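Local coordinates for protein B (Streptococcus agalactiae, PDB 5H6I) that is a secreted pore-forming toxin, the CAMP factor, which permeabilises membranes and is also classed among the bacterial proteins that bind the Fc part of IgG, at residues 58-62 against 63-67; 83-86 against 87-90; 91-94 against 95-99; 120-123 against 124-128. All coordinates share one frame; numbering follows the deposited sequence.

Contact 1: 58-62 against 63-67; sequences NVQGT and DYEKP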
ATOM      1  N   ASN A  58       5.073   0.346   1.256  1.00 80.77           N
ATOM      2  CA  ASN A  58       4.563  -1.020   1.200  1.00 83.65           C
ATOM      3  C   ASN A  58       4.142  -1.442  -0.202  1.00 77.48           C
ATOM      4  O   ASN A  58       4.069  -2.645  -0.472  1.00 81.22           O
ATOM      5  CB  ASN A  58       3.382  -1.178   2.159  1.00 81.14           C
ATOM      6  CG  ASN A  58       3.751  -0.867   3.597  1.00 86.08           C
ATOM      7  OD1 ASN A  58       4.900  -1.029   4.006  1.00 93.59           O
ATOM      8  ND2 ASN A  58       2.772  -0.418   4.374  1.00 88.93           N
ATOM      9  N   VAL A  59       3.866  -0.494  -1.096  1.00 74.70           N
ATOM     10  CA  VAL A  59       3.360  -0.824  -2.425  1.00 67.94           C
ATOM     11  C   VAL A  59       4.475  -0.711  -3.457  1.00 72.81           C
ATOM     12  O   VAL A  59       4.221  -0.438  -4.636  1.00 66.78           O
ATOM     13  CB  VAL A  59       2.165   0.072  -2.801  1.00 71.27           C
ATOM     14  CG1 VAL A  59       1.021  -0.131  -1.817  1.00 56.23           C
ATOM     15  CG2 VAL A  59       2.584   1.535  -2.844  1.00 63.14           C
ATOM     16  N   GLN A  60       5.713  -0.938  -3.027  1.00 75.15           N
ATOM     17  CA  GLN A  60       6.857  -0.800  -3.919  1.00 83.55           C
ATOM     18  C   GLN A  60       6.878  -1.935  -4.937  1.00 65.07           C
ATOM     19  O   GLN A  60       6.872  -3.114  -4.566  1.00 74.29           O
ATOM     20  CB  GLN A  60       8.153  -0.777  -3.114  1.00 85.06           C
ATOM     21  CG  GLN A  60       8.696   0.621  -2.878  1.00 86.88           C
ATOM     22  CD  GLN A  60       8.607   1.492  -4.116  1.00 91.16           C
ATOM     23  OE1 GLN A  60       7.829   2.445  -4.166  1.00 86.11           O
ATOM     24  NE2 GLN A  60       9.406   1.167  -5.127  1.00 93.27           N
ATOM     25  N   GLY A  61       6.903  -1.578  -6.220  1.00 61.51           N
ATOM     26  CA  GLY A  61       6.970  -2.567  -7.275  1.00 74.34           C
ATOM     27  C   GLY A  61       5.681  -3.299  -7.561  1.00 78.31           C
ATOM     28  O   GLY A  61       5.709  -4.348  -8.212  1.00 74.62           O
ATOM     29  N   THR A  62       4.548  -2.781  -7.098  1.00 70.63           N
ATOM     30  CA  THR A  62       3.251  -3.406  -7.299  1.00 59.92           C
ATOM     31  C   THR A  62       2.415  -2.568  -8.265  1.00 59.07           C
ATOM     32  O   THR A  62       2.891  -1.587  -8.849  1.00 63.62           O
ATOM     33  CB  THR A  62       2.536  -3.587  -5.958  1.00 59.49           C
ATOM     34  OG1 THR A  62       1.905  -2.357  -5.581  1.00 60.58           O
ATOM     35  CG2 THR A  62       3.525  -3.993  -4.875  1.00 65.25           C
ATOM     36  N   ASP A  63       1.152  -2.961  -8.434  1.00 56.42           N
ATOM     37  CA  ASP A  63       0.220  -2.200  -9.254  1.00 51.49           C
ATOM     38  C   ASP A  63      -0.237  -0.913  -8.584  1.00 49.72           C
ATOM     39  O   ASP A  63      -0.960  -0.130  -9.211  1.00 55.15           O
ATOM     40  CB  ASP A  63      -0.996  -3.061  -9.601  1.00 53.87           C
ATOM     41  CG  ASP A  63      -0.620  -4.335 -10.329  1.00 49.67           C
ATOM     42  OD1 ASP A  63      -0.207  -4.249 -11.504  1.00 54.41           O
ATOM     43  OD2 ASP A  63      -0.733  -5.421  -9.724  1.00 44.76           O
ATOM     44  N   TYR A  64       0.161  -0.677  -7.335  1.00 45.60           N
ATOM     45  CA  TYR A  64      -0.221   0.518  -6.597  1.00 56.30           C
ATOM     46  C   TYR A  64       0.958   1.447  -6.341  1.00 61.90           C
ATOM     47  O   TYR A  64       0.833   2.386  -5.551  1.00 58.33           O
ATOM     48  CB  TYR A  64      -0.883   0.130  -5.273  1.00 47.49           C
ATOM     49  CG  TYR A  64      -1.997  -0.879  -5.426  1.00 51.59           C
ATOM     50  CD1 TYR A  64      -3.296  -0.471  -5.707  1.00 47.25           C
ATOM     51  CD2 TYR A  64      -1.751  -2.240  -5.300  1.00 49.07           C
ATOM     52  CE1 TYR A  64      -4.316  -1.392  -5.852  1.00 52.92           C
ATOM     53  CE2 TYR A  64      -2.765  -3.166  -5.444  1.00 53.20           C
ATOM     54  CZ  TYR A  64      -4.045  -2.737  -5.720  1.00 46.97           C
ATOM     55  OH  TYR A  64      -5.056  -3.659  -5.863  1.00 52.32           O
ATOM     56  N   GLU A  65       2.102   1.209  -6.985  1.00 60.52           N
ATOM     57  CA  GLU A  65       3.254   2.082  -6.781  1.00 57.80           C
ATOM     58  C   GLU A  65       3.041   3.431  -7.456  1.00 58.62           C
ATOM     59  O   GLU A  65       3.148   4.483  -6.815  1.00 66.11           O
ATOM     60  CB  GLU A  65       4.524   1.410  -7.303  1.00 68.66           C
ATOM     61  CG  GLU A  65       5.768   2.281  -7.207  1.00 72.33           C
ATOM     62  CD  GLU A  65       6.870   1.834  -8.149  1.00 88.20           C
ATOM     63  OE1 GLU A  65       7.493   0.785  -7.882  1.00 81.62           O
ATOM     64  OE2 GLU A  65       7.112   2.531  -9.157  1.00 80.40           O
ATOM     65  N   LYS A  66       2.736   3.419  -8.750  1.00 45.78           N
ATOM     66  CA  LYS A  66       2.489   4.645  -9.498  1.00 53.46           C
ATOM     67  C   LYS A  66       1.177   5.319  -9.098  1.00 58.38           C
ATOM     68  O   LYS A  66       1.130   6.555  -9.044  1.00 67.68           O
ATOM     69  CB  LYS A  66       2.506   4.365 -11.002  1.00 54.04           C
ATOM     70  CG  LYS A  66       2.677   5.611 -11.851  1.00 60.10           C
ATOM     71  CD  LYS A  66       4.125   6.066 -11.887  1.00 64.10           C
ATOM     72  CE  LYS A  66       4.251   7.435 -12.536  1.00 78.52           C
ATOM     73  NZ  LYS A  66       3.740   8.516 -11.649  1.00 78.44           N
ATOM     74  N   PRO A  67       0.090   4.576  -8.834  1.00 63.27           N
ATOM     75  CA  PRO A  67      -1.129   5.254  -8.348  1.00 65.63           C
ATOM     76  C   PRO A  67      -0.918   6.088  -7.093  1.00 51.50           C
ATOM     77  O   PRO A  67      -1.376   7.240  -7.041  1.00 54.42           O
ATOM     78  CB  PRO A  67      -2.093   4.086  -8.111  1.00 62.48           C
ATOM     79  CG  PRO A  67      -1.701   3.089  -9.128  1.00 56.78           C
ATOM     80  CD  PRO A  67      -0.200   3.183  -9.230  1.00 63.56           C
TER

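Contact 2: 83-86 against 87-90; sequences RANS and ETVY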
ATOM      1  N   ARG A  83      -3.683  26.954  -0.668  1.00 60.41           N
ATOM      2  CA  ARG A  83      -2.836  27.996  -0.102  1.00 64.83           C
ATOM      3  C   ARG A  83      -2.750  29.212  -1.018  1.00 64.79           C
ATOM      4  O   ARG A  83      -2.605  30.340  -0.536  1.00 65.04           O
ATOM      5  CB  ARG A  83      -1.444  27.431   0.179  1.00 65.71           C
ATOM      6  CG  ARG A  83      -0.498  28.385   0.881  1.00 68.24           C
ATOM      7  CD  ARG A  83       0.600  28.846  -0.060  1.00 80.65           C
ATOM      8  NE  ARG A  83       1.197  30.104   0.374  1.00 93.19           N
ATOM      9  CZ  ARG A  83       2.459  30.445   0.139  1.00 94.82           C
ATOM     10  NH1 ARG A  83       3.255  29.621  -0.529  1.00 92.99           N
ATOM     11  NH2 ARG A  83       2.927  31.607   0.571  1.00 89.09           N
ATOM     12  N   ALA A  84      -2.839  29.006  -2.336  1.00 60.83           N
ATOM     13  CA  ALA A  84      -2.807  30.135  -3.258  1.00 50.44           C
ATOM     14  C   ALA A  84      -4.081  30.965  -3.176  1.00 64.61           C
ATOM     15  O   ALA A  84      -4.041  32.183  -3.388  1.00 69.06           O
ATOM     16  CB  ALA A  84      -2.587  29.644  -4.689  1.00 51.88           C
ATOM     17  N   ASN A  85      -5.212  30.329  -2.874  1.00 58.62           N
ATOM     18  CA  ASN A  85      -6.494  31.010  -2.740  1.00 65.14           C
ATOM     19  C   ASN A  85      -6.927  31.112  -1.281  1.00 73.37           C
ATOM     20  O   ASN A  85      -8.119  31.029  -0.975  1.00 90.22           O
ATOM     21  CB  ASN A  85      -7.565  30.293  -3.559  1.00 64.39           C
ATOM     22  CG  ASN A  85      -7.263  30.297  -5.043  1.00 70.07           C
ATOM     23  OD1 ASN A  85      -7.371  31.327  -5.708  1.00 73.41           O
ATOM     24  ND2 ASN A  85      -6.885  29.140  -5.573  1.00 55.99           N
ATOM     25  N   SER A  86      -5.964  31.297  -0.375  1.00 73.50           N
ATOM     26  CA  SER A  86      -6.255  31.259   1.055  1.00 80.17           C
ATOM     27  C   SER A  86      -7.250  32.345   1.448  1.00 82.54           C
ATOM     28  O   SER A  86      -8.329  32.056   1.978  1.00 81.68           O
ATOM     29  CB  SER A  86      -4.956  31.397   1.855  1.00 80.31           C
ATOM     30  OG  SER A  86      -4.039  32.251   1.194  1.00 86.54           O
ATOM     31  N   GLU A  87      -6.905  33.606   1.195  1.00 84.78           N
ATOM     32  CA  GLU A  87      -7.735  34.738   1.602  1.00 89.74           C
ATOM     33  C   GLU A  87      -8.519  35.334   0.440  1.00 86.57           C
ATOM     34  O   GLU A  87      -8.670  36.554   0.345  1.00 86.11           O
ATOM     35  CB  GLU A  87      -6.881  35.807   2.274  1.00 94.76           C
ATOM     36  CG  GLU A  87      -5.567  36.094   1.575  1.00 96.49           C
ATOM     37  CD  GLU A  87      -4.661  36.984   2.401  1.00 86.63           C
ATOM     38  OE1 GLU A  87      -4.660  36.837   3.641  1.00 87.70           O
ATOM     39  OE2 GLU A  87      -3.956  37.830   1.814  1.00101.54           O
ATOM     40  N   THR A  88      -9.027  34.497  -0.464  1.00 78.67           N
ATOM     41  CA  THR A  88      -9.957  34.958  -1.485  1.00 91.34           C
ATOM     42  C   THR A  88     -11.400  34.558  -1.216  1.00 96.50           C
ATOM     43  O   THR A  88     -12.305  35.112  -1.852  1.00103.21           O
ATOM     44  CB  THR A  88      -9.593  34.377  -2.857  1.00 99.06           C
ATOM     45  OG1 THR A  88      -9.443  32.955  -2.754  1.00104.72           O
ATOM     46  CG2 THR A  88      -8.297  34.990  -3.373  1.00 81.62           C
ATOM     47  N   VAL A  89     -11.626  33.622  -0.291  1.00100.74           N
ATOM     48  CA  VAL A  89     -12.959  33.189   0.122  1.00108.15           C
ATOM     49  C   VAL A  89     -13.943  32.810  -0.979  1.00105.16           C
ATOM     50  O   VAL A  89     -14.925  33.522  -1.224  1.00110.76           O
ATOM     51  CB  VAL A  89     -13.582  34.262   1.036  1.00110.34           C
ATOM     52  CG1 VAL A  89     -14.915  33.785   1.588  1.00101.13           C
ATOM     53  CG2 VAL A  89     -12.623  34.613   2.168  1.00 91.96           C
ATOM     54  N   TYR A  90     -13.693  31.688  -1.639  1.00 94.39           N
ATOM     55  CA  TYR A  90     -14.438  31.316  -2.836  1.00 94.77           C
ATOM     56  C   TYR A  90     -15.215  30.011  -2.670  1.00 94.51           C
ATOM     57  O   TYR A  90     -15.547  29.578  -1.559  1.00 91.53           O
ATOM     58  CB  TYR A  90     -13.389  31.241  -3.955  1.00 92.91           C
ATOM     59  CG  TYR A  90     -12.428  30.075  -3.837  1.00 93.78           C
ATOM     60  CD1 TYR A  90     -11.549  29.974  -2.764  1.00 99.40           C
ATOM     61  CD2 TYR A  90     -12.392  29.081  -4.805  1.00 96.15           C
ATOM     62  CE1 TYR A  90     -10.670  28.913  -2.656  1.00 98.53           C
ATOM     63  CE2 TYR A  90     -11.516  28.016  -4.707  1.00 98.14           C
ATOM     64  CZ  TYR A  90     -10.657  27.937  -3.630  1.00 92.97           C
ATOM     65  OH  TYR A  90      -9.783  26.881  -3.526  1.00 94.97           O
TER

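Contact 3: 91-94 against 95-99; sequences DLNS and IGSRV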
ATOM      1  N   ASP A  91     -15.519  29.369  -3.796  1.00 90.76           N
ATOM      2  CA  ASP A  91     -16.281  28.127  -3.808  1.00 79.64           C
ATOM      3  C   ASP A  91     -15.351  26.952  -3.524  1.00 76.25           C
ATOM      4  O   ASP A  91     -14.414  26.696  -4.289  1.00 75.19           O
ATOM      5  CB  ASP A  91     -16.979  27.956  -5.156  1.00 81.07           C
ATOM      6  CG  ASP A  91     -17.759  26.658  -5.254  1.00 87.21           C
ATOM      7  OD1 ASP A  91     -18.203  26.141  -4.207  1.00 89.80           O
ATOM      8  OD2 ASP A  91     -17.929  26.155  -6.385  1.00 87.93           O
ATOM      9  N   LEU A  92     -15.610  26.239  -2.429  1.00 79.57           N
ATOM     10  CA  LEU A  92     -14.798  25.101  -2.020  1.00 80.41           C
ATOM     11  C   LEU A  92     -15.451  23.765  -2.360  1.00 78.31           C
ATOM     12  O   LEU A  92     -15.103  22.742  -1.762  1.00 78.26           O
ATOM     13  CB  LEU A  92     -14.507  25.174  -0.521  1.00 71.79           C
ATOM     14  CG  LEU A  92     -13.616  26.320  -0.037  1.00 83.30           C
ATOM     15  CD1 LEU A  92     -13.376  26.206   1.458  1.00 86.85           C
ATOM     16  CD2 LEU A  92     -12.296  26.342  -0.790  1.00 82.00           C
ATOM     17  N   ASN A  93     -16.389  23.753  -3.310  1.00 84.55           N
ATOM     18  CA  ASN A  93     -17.099  22.519  -3.632  1.00 81.65           C
ATOM     19  C   ASN A  93     -16.204  21.549  -4.393  1.00 78.59           C
ATOM     20  O   ASN A  93     -16.049  20.389  -3.994  1.00 70.46           O
ATOM     21  CB  ASN A  93     -18.359  22.834  -4.438  1.00 84.08           C
ATOM     22  CG  ASN A  93     -19.136  21.586  -4.812  1.00 82.64           C
ATOM     23  OD1 ASN A  93     -19.662  20.886  -3.947  1.00 76.71           O
ATOM     24  ND2 ASN A  93     -19.210  21.302  -6.107  1.00 80.31           N
ATOM     25  N   SER A  94     -15.609  22.006  -5.499  1.00 77.69           N
ATOM     26  CA  SER A  94     -14.760  21.127  -6.295  1.00 71.34           C
ATOM     27  C   SER A  94     -13.508  20.722  -5.530  1.00 70.19           C
ATOM     28  O   SER A  94     -13.062  19.573  -5.624  1.00 71.13           O
ATOM     29  CB  SER A  94     -14.387  21.809  -7.612  1.00 73.72           C
ATOM     30  OG  SER A  94     -13.210  22.582  -7.469  1.00 86.72           O
ATOM     31  N   ILE A  95     -12.929  21.648  -4.762  1.00 74.18           N
ATOM     32  CA  ILE A  95     -11.725  21.328  -4.002  1.00 63.69           C
ATOM     33  C   ILE A  95     -12.029  20.307  -2.912  1.00 65.90           C
ATOM     34  O   ILE A  95     -11.150  19.531  -2.517  1.00 63.42           O
ATOM     35  CB  ILE A  95     -11.100  22.615  -3.423  1.00 66.07           C
ATOM     36  CG1 ILE A  95      -9.591  22.443  -3.236  1.00 62.20           C
ATOM     37  CG2 ILE A  95     -11.759  23.006  -2.109  1.00 81.35           C
ATOM     38  CD1 ILE A  95      -8.820  22.393  -4.533  1.00 68.18           C
ATOM     39  N   GLY A  96     -13.267  20.272  -2.423  1.00 65.25           N
ATOM     40  CA  GLY A  96     -13.637  19.350  -1.367  1.00 70.61           C
ATOM     41  C   GLY A  96     -13.912  17.954  -1.883  1.00 72.06           C
ATOM     42  O   GLY A  96     -13.564  16.964  -1.233  1.00 62.97           O
ATOM     43  N   SER A  97     -14.541  17.867  -3.058  1.00 62.95           N
ATOM     44  CA  SER A  97     -14.805  16.564  -3.660  1.00 63.31           C
ATOM     45  C   SER A  97     -13.515  15.851  -4.040  1.00 68.78           C
ATOM     46  O   SER A  97     -13.472  14.616  -4.051  1.00 63.61           O
ATOM     47  CB  SER A  97     -15.705  16.727  -4.884  1.00 64.14           C
ATOM     48  OG  SER A  97     -16.847  17.507  -4.575  1.00 77.03           O
ATOM     49  N   ARG A  98     -12.459  16.605  -4.354  1.00 62.79           N
ATOM     50  CA  ARG A  98     -11.170  15.989  -4.648  1.00 58.05           C
ATOM     51  C   ARG A  98     -10.477  15.518  -3.376  1.00 54.05           C
ATOM     52  O   ARG A  98      -9.818  14.472  -3.376  1.00 51.42           O
ATOM     53  CB  ARG A  98     -10.284  16.971  -5.413  1.00 51.43           C
ATOM     54  CG  ARG A  98     -10.908  17.474  -6.703  1.00 51.35           C
ATOM     55  CD  ARG A  98     -10.078  18.569  -7.350  1.00 62.27           C
ATOM     56  NE  ARG A  98     -10.733  19.108  -8.539  1.00 59.28           N
ATOM     57  CZ  ARG A  98     -10.671  18.551  -9.744  1.00 57.84           C
ATOM     58  NH1 ARG A  98      -9.978  17.435  -9.925  1.00 55.66           N
ATOM     59  NH2 ARG A  98     -11.299  19.109 -10.770  1.00 66.16           N
ATOM     60  N   VAL A  99     -10.617  16.274  -2.285  1.00 50.20           N
ATOM     61  CA  VAL A  99     -10.027  15.865  -1.015  1.00 51.56           C
ATOM     62  C   VAL A  99     -10.728  14.625  -0.476  1.00 56.15           C
ATOM     63  O   VAL A  99     -10.082  13.704   0.042  1.00 69.04           O
ATOM     64  CB  VAL A  99     -10.072  17.030  -0.010  1.00 56.20           C
ATOM     65  CG1 VAL A  99      -9.769  16.540   1.399  1.00 52.20           C
ATOM     66  CG2 VAL A  99      -9.094  18.122  -0.420  1.00 56.06           C
TER

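Contact 4: 120-123 against 124-128; sequences VSQA and NIDMG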
ATOM      1  N   VAL A 120      -5.389 -13.951  -7.751  1.00 51.80           N
ATOM      2  CA  VAL A 120      -4.569 -14.006  -8.955  1.00 57.36           C
ATOM      3  C   VAL A 120      -4.155 -12.584  -9.311  1.00 49.05           C
ATOM      4  O   VAL A 120      -4.705 -11.614  -8.775  1.00 47.35           O
ATOM      5  CB  VAL A 120      -5.315 -14.681 -10.120  1.00 48.81           C
ATOM      6  CG1 VAL A 120      -5.484 -16.168  -9.850  1.00 48.57           C
ATOM      7  CG2 VAL A 120      -6.663 -14.018 -10.345  1.00 46.13           C
ATOM      8  N   SER A 121      -3.187 -12.452 -10.222  1.00 53.03           N
ATOM      9  CA  SER A 121      -2.616 -11.141 -10.515  1.00 42.43           C
ATOM     10  C   SER A 121      -3.655 -10.167 -11.056  1.00 46.25           C
ATOM     11  O   SER A 121      -3.525  -8.954 -10.862  1.00 46.56           O
ATOM     12  CB  SER A 121      -1.463 -11.287 -11.508  1.00 45.37           C
ATOM     13  OG  SER A 121      -0.464 -12.156 -11.003  1.00 60.45           O
ATOM     14  N   GLN A 122      -4.699 -10.673 -11.720  1.00 48.20           N
ATOM     15  CA  GLN A 122      -5.650  -9.791 -12.389  1.00 48.09           C
ATOM     16  C   GLN A 122      -6.445  -8.943 -11.404  1.00 49.21           C
ATOM     17  O   GLN A 122      -6.874  -7.837 -11.754  1.00 54.56           O
ATOM     18  CB  GLN A 122      -6.600 -10.609 -13.263  1.00 57.12           C
ATOM     19  CG  GLN A 122      -7.282  -9.797 -14.350  1.00 52.89           C
ATOM     20  CD  GLN A 122      -6.288  -9.125 -15.277  1.00 54.71           C
ATOM     21  OE1 GLN A 122      -5.309  -9.738 -15.703  1.00 49.18           O
ATOM     22  NE2 GLN A 122      -6.533  -7.859 -15.590  1.00 51.42           N
ATOM     23  N   ALA A 123      -6.652  -9.431 -10.179  1.00 42.15           N
ATOM     24  CA  ALA A 123      -7.441  -8.679  -9.208  1.00 50.23           C
ATOM     25  C   ALA A 123      -6.764  -7.363  -8.850  1.00 47.34           C
ATOM     26  O   ALA A 123      -7.385  -6.295  -8.904  1.00 43.10           O
ATOM     27  CB  ALA A 123      -7.679  -9.524  -7.956  1.00 43.84           C
ATOM     28  N   ASN A 124      -5.483  -7.419  -8.481  1.00 44.22           N
ATOM     29  CA  ASN A 124      -4.759  -6.196  -8.155  1.00 48.25           C
ATOM     30  C   ASN A 124      -4.470  -5.366  -9.399  1.00 46.35           C
ATOM     31  O   ASN A 124      -4.412  -4.133  -9.319  1.00 48.64           O
ATOM     32  CB  ASN A 124      -3.460  -6.534  -7.426  1.00 46.29           C
ATOM     33  CG  ASN A 124      -3.670  -6.755  -5.941  1.00 48.40           C
ATOM     34  OD1 ASN A 124      -4.304  -5.946  -5.266  1.00 49.72           O
ATOM     35  ND2 ASN A 124      -3.137  -7.856  -5.425  1.00 55.58           N
ATOM     36  N   ILE A 125      -4.289  -6.016 -10.550  1.00 48.79           N
ATOM     37  CA  ILE A 125      -4.053  -5.284 -11.791  1.00 45.63           C
ATOM     38  C   ILE A 125      -5.285  -4.471 -12.170  1.00 51.65           C
ATOM     39  O   ILE A 125      -5.191  -3.277 -12.482  1.00 53.71           O
ATOM     40  CB  ILE A 125      -3.649  -6.252 -12.916  1.00 48.90           C
ATOM     41  CG1 ILE A 125      -2.185  -6.670 -12.766  1.00 46.56           C
ATOM     42  CG2 ILE A 125      -3.882  -5.619 -14.281  1.00 44.51           C
ATOM     43  CD1 ILE A 125      -1.702  -7.589 -13.868  1.00 41.22           C
ATOM     44  N   ASP A 126      -6.460  -5.102 -12.142  1.00 53.55           N
ATOM     45  CA  ASP A 126      -7.683  -4.400 -12.514  1.00 55.98           C
ATOM     46  C   ASP A 126      -8.025  -3.310 -11.506  1.00 57.65           C
ATOM     47  O   ASP A 126      -8.490  -2.230 -11.886  1.00 56.99           O
ATOM     48  CB  ASP A 126      -8.840  -5.392 -12.645  1.00 45.57           C
ATOM     49  CG  ASP A 126      -8.692  -6.302 -13.847  1.00 50.02           C
ATOM     50  OD1 ASP A 126      -7.830  -6.022 -14.707  1.00 53.36           O
ATOM     51  OD2 ASP A 126      -9.437  -7.301 -13.932  1.00 60.80           O
ATOM     52  N   MET A 127      -7.793  -3.570 -10.218  1.00 43.53           N
ATOM     53  CA  MET A 127      -8.139  -2.592  -9.194  1.00 45.11           C
ATOM     54  C   MET A 127      -7.157  -1.425  -9.175  1.00 56.54           C
ATOM     55  O   MET A 127      -7.564  -0.274  -8.981  1.00 49.08           O
ATOM     56  CB  MET A 127      -8.201  -3.266  -7.824  1.00 41.55           C
ATOM     57  CG  MET A 127      -9.333  -2.760  -6.953  1.00 57.77           C
ATOM     58  SD  MET A 127      -8.794  -1.455  -5.842  1.00 83.60           S
ATOM     59  CE  MET A 127      -7.816  -2.413  -4.691  1.00 65.05           C
ATOM     60  N   GLY A 128      -5.864  -1.699  -9.368  1.00 52.22           N
ATOM     61  CA  GLY A 128      -4.906  -0.616  -9.506  1.00 51.24           C
ATOM     62  C   GLY A 128      -5.195   0.267 -10.703  1.00 50.83           C
ATOM     63  O   GLY A 128      -4.886   1.461 -10.691  1.00 52.98           O
TER

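Contact 1: 58-62 against 63-67
V59 and E65 come back to within 5.2 Å of each other, CA to CA, because two tight turns follow in succession, a type II turn from V59 to T62 and a type I turn from T62 to E65. The side chain of T62 sits where they join. With chi1 at 82°, T62 OG1 turns back over the chain, accepts a nearly straight bond from Y64 N (3.0 Å) and donates to V59 O from well above that carbonyl's plane. On the other flank, E65 reaches back over the first turn, and its OE1 takes the N-H of G61 (2.9 Å) on the anti side, 15° out of the carboxylate plane. The amide plane of Q60 is nearly parallel to this carboxylate, 10° off, and Q60 NE2 lies 3.4 Å from E65 OE1. V59 crosses Y64 at about a right angle: CB meets CB at 3.9 Å, and V59 CG2 rests on Y64 O. The Y64 ring continues onto M127 and I131 of helix 121-139, its hydroxyl bonded to N124 OD1, while D63 OD2 is hydrogen-bonded to the hydroxyl of Y177. This is the loop of a helical hairpin, two consecutive beta turns joining helix 35-58 to helix 65-84 within the IgG-binding region.

Contact 2: 83-86 against 87-90
T88 and Y90 both place their first side-chain branch between their own backbone N and carbonyl carbon, OG1 of T88 at chi1 51° and the ring of Y90 at chi1 70°, and this folds both groups back against N85. The hydroxyl of T88 donates to N85 O at 2.9 Å. It does not come in along a lone pair: the donor stands 49° out of the carbonyl plane, over the flat of the peptide. From there T88 OG1 also lies 3.4 Å from N85 CB, a carbon that the tyrosine meets as well. The ring of Y90 approaches it obliquely, with Y90 CE1 3.5 Å from N85 CB and 3.7 Å from N85 O. All this happens where helix 65-84 ends: N85 is the first residue to leave helical backbone angles, and the chain then turns through 86-90 on its way to helix 93-115. The amide of N85 faces back along the helix, where ND2 is bonded to S81 O. A second side chain closes on the helix end from the next position, since S86 OG donates to R83 O at 2.9 Å, while the backbone bond from S86 N to the same carbonyl oxygen is long and weak at 3.5 Å. The site lies at the surface, its centre about 33 Å from the centre of the chain, and V89 leans on V32 and S34 near the first modelled residue. N85 and E87 also touch a neighbouring molecule in the crystal.

Contact 3: 91-94 against 95-99
L92 and I95 make the tight, buried side of this first helical turn. They lie side by side and point the same way, L92 CD2 at 3.6 Å from I95 CG2, and I95 CG2 also lies 3.4 Å from L92 O. Both side chains run into the gap between helices 35-58 and 65-84, where M41 and L82 receive them. The looser side is that of N93, which is exposed and leans only lightly on 95-99 with its side chain. Its carbonyl oxygen nevertheless takes two bonds from S97, by N (3.1 Å) and by OG (3.0 Å), beside a weak one from G96 N. The S97 hydroxyl lies close to its own backbone N (chi1 -50°), within range of the carbonyl one turn back, and arrives 36° out of its plane. Further round, R98 is buried again; it donates its backbone N to S94 O and lays CG over the same oxygen at 3.2 Å. Its guanidinium goes on to I138 O, with weaker bonds to R137 O and D140 O. Before the helix, D91 OD1 accepts from N93 N (3.1 Å) in an Asx turn, from well above the carboxylate plane. Charge is thus probably well placed at two helix ends: the aspartate beside the amides that open helix 93-115, the arginine against the carbonyls that close helix 121-139.

Contact 4: 120-123 against 124-128
Q122 and D126, one helical turn apart, cross at a slant on the outer face of helix 121-139, their amide and carboxylate planes turned 54° against each other. Q122 sends CG away from its backbone N (chi1 -160°) and bends at the next bond, so that the amide swings forward along the helix toward D126. Q122 NE2 donates to D126 OD1, but the modelled separation of 2.4 Å is too short to be taken literally; the pairing is plausible, its exact geometry doubtful. Behind it, Q122 CG lies 3.3 Å from D126 OD2, which has its own partner in the hydroxyl of Y165. The carboxylate would then have a partner on each oxygen. Its CG also hangs close over Q122 O, the carbonyl that accepts from D126 N at 2.8 Å. I125 runs alongside the preceding turn: CG1 is 3.3 Å from S121 O, and CG2 reaches the flank of the glutamine at 3.7 Å from Q122 NE2. Where the helix faces inward the side chains are different. M127 lays CB against A123 O (3.3 Å), which also takes its backbone N-H, and then leads away to A108 and S112 of helix 93-115. N124 points into the same interior, its OD1 bonded to the hydroxyls of Y64 and S112, which satisfies a buried polar atom. The arrangement is that of the opening turns of an amphipathic helix in an all-helical bundle, with a probable i to i+4 polar pair outside and packing residues within.

Along the chain the four contacts come in series, at the connections and opening turns of successive helices of one all-helical bundle. Contacts 1 and 2 sit at opposite ends of helix 65-84, their centres 34 Å apart. Contact 3 follows directly on contact 2, 13 Å away between centres, where helix 93-115 begins. Contact 4, after that helix, returns to the end where contact 1 lies, with 12 Å between their centres. These two touch, D63 packing on I125, which sets the 58-65 loop against the start of helix 121-139 at one end of the bundle; contacts 2 and 3 form the turn at the far end. The first three contacts lie within the IgG-binding region, which extends to the start of contact 4.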